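Local structure of CurD (Moorea producens 3L, 5KP7) at residues V35-A39 / Q379-Y384. The protein probably acts as a hydroxymethylglutaryl-CoA synthase-like acyltransferase of the thiolase superfamily and binds a 4'-phosphopantetheine group. The protein carries 3 engineered substitutions. Numbering follows the deposited sequence.
Sequences VYGGA and QLADRY
Gln379, in the last turn of helix 376-381, lays its carboxamide against the backbone where strand 29-36 ends and reads both polarities of it. With CG anti to the backbone N (chi1 174°) and the chain extended beyond, the amide reaches straight across. OE1 takes the N-H of Gly37 in a nearly linear bond (2.9 Å, 172°), while NE2 donates a hydrogen bond to Val35 O at 3.0 Å, approaching from above that carbonyl's plane. This two-point grip fixes the rotation of the amide. The side chains of Gln379 and Tyr36 cross at about a right angle with amide and ring planes nearly parallel, OE1 of Gln379 being 3.8 Å from Tyr36 CD1. The Tyr36 ring carries Gly38 N over one face, and its hydroxyl bonds to Glu73.

Arg383 bends at chi3 (-61°), turning its guanidinium back along its own segment. NE donates to Leu380 O, in the carbonyl plane and on a lone pair, and NH1 reaches Gly37 O at 3.0 Å, meeting it at the guanidinium edge. Leu380 CD2 sits over the centre of one guanidinium face, 3.8 Å above it, and packs on Gly37 CA at 3.9 Å; the bare CA of Gly37 lets this methyl come close. NH2 turns to Gln317 O on helix 309-318. Replacing Arg383 by alanine removes both donors, which would probably leave Gly37 O and Leu380 O without these bonds and open a gap beside Leu380 CD2.

Beyond the arginine the two segments are joined by a backbone bond, Tyr384 N to Ala39 O at 3.0 Å, with Tyr384 CB also against that oxygen. The contact thus joins a central strand's end to a helix end 340 residues later, mostly through side-chain amide and guanidinium groups that satisfy buried peptide groups, although Gly38 O is buried without a partner.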
# COMPACT_ATOMS: atom_id res chain seq x y z
N VAL A 35 10.54 0.88 -9.81
CA VAL A 35 10.06 1.56 -8.59
C VAL A 35 10.73 2.93 -8.47
O VAL A 35 11.92 3.05 -8.80
CB VAL A 35 10.48 0.72 -7.35
CG1 VAL A 35 10.24 1.48 -6.04
CG2 VAL A 35 9.77 -0.62 -7.37
N TYR A 36 10.01 3.93 -7.96
CA TYR A 36 10.62 5.16 -7.47
C TYR A 36 10.14 5.37 -6.05
O TYR A 36 8.95 5.59 -5.84
CB TYR A 36 10.29 6.35 -8.36
CG TYR A 36 10.86 7.66 -7.85
CD1 TYR A 36 12.23 7.84 -7.70
CD2 TYR A 36 10.04 8.72 -7.51
CE1 TYR A 36 12.76 9.04 -7.24
CE2 TYR A 36 10.57 9.92 -7.05
CZ TYR A 36 11.93 10.08 -6.91
OH TYR A 36 12.51 11.27 -6.48
N GLY A 37 11.08 5.30 -5.11
CA GLY A 37 10.76 5.41 -3.68
C GLY A 37 11.10 6.76 -3.08
O GLY A 37 11.33 6.87 -1.86
N GLY A 38 11.14 7.78 -3.93
CA GLY A 38 11.34 9.17 -3.53
C GLY A 38 12.79 9.56 -3.45
O GLY A 38 13.70 8.73 -3.63
N ALA A 39 13.01 10.85 -3.21
CA ALA A 39 14.36 11.40 -3.11
C ALA A 39 14.82 11.60 -1.66
O ALA A 39 16.02 11.83 -1.40
CB ALA A 39 14.42 12.72 -3.87
N GLN A 379 18.87 1.97 -4.50
CA GLN A 379 18.14 3.23 -4.74
C GLN A 379 17.59 3.76 -3.43
O GLN A 379 17.76 4.94 -3.12
CB GLN A 379 16.97 3.02 -5.73
CG GLN A 379 16.09 4.25 -5.91
CD GLN A 379 14.68 3.98 -6.44
OE1 GLN A 379 13.76 4.76 -6.14
NE2 GLN A 379 14.48 2.88 -7.19
N LEU A 380 16.96 2.90 -2.65
CA LEU A 380 16.34 3.35 -1.41
C LEU A 380 17.40 3.81 -0.41
O LEU A 380 17.20 4.83 0.27
CB LEU A 380 15.45 2.27 -0.82
CG LEU A 380 14.25 1.87 -1.66
CD1 LEU A 380 13.54 0.70 -1.01
CD2 LEU A 380 13.30 3.05 -1.87
N ALA A 381 18.54 3.11 -0.36
CA ALA A 381 19.59 3.49 0.56
C ALA A 381 20.21 4.85 0.23
O ALA A 381 20.78 5.47 1.13
CB ALA A 381 20.68 2.40 0.64
N ASP A 382 20.13 5.30 -1.03
CA ASP A 382 20.78 6.53 -1.47
C ASP A 382 19.93 7.80 -1.25
O ASP A 382 20.41 8.91 -1.54
CB ASP A 382 21.21 6.40 -2.95
CG ASP A 382 22.19 7.51 -3.40
OD1 ASP A 382 23.08 7.89 -2.63
OD2 ASP A 382 22.02 8.01 -4.53
N ARG A 383 18.71 7.67 -0.71
CA ARG A 383 17.87 8.84 -0.49
C ARG A 383 18.41 9.72 0.64
O ARG A 383 19.11 9.23 1.56
CB ARG A 383 16.43 8.40 -0.13
CG ARG A 383 15.77 7.61 -1.26
CD ARG A 383 14.43 7.02 -0.86
NE ARG A 383 14.61 6.10 0.26
CZ ARG A 383 13.64 5.63 1.03
NH1 ARG A 383 12.37 5.94 0.78
NH2 ARG A 383 13.96 4.86 2.08
N TYR A 384 18.04 10.99 0.59
CA TYR A 384 18.40 11.96 1.63
C TYR A 384 17.65 11.66 2.91
O TYR A 384 16.45 11.44 2.89
CB TYR A 384 18.07 13.37 1.16
CG TYR A 384 18.61 14.48 2.04
CD1 TYR A 384 17.84 15.00 3.07
CD2 TYR A 384 19.87 15.02 1.81
CE1 TYR A 384 18.31 16.03 3.87
CE2 TYR A 384 20.35 16.06 2.60
CZ TYR A 384 19.56 16.55 3.63
OH TYR A 384 20.02 17.59 4.44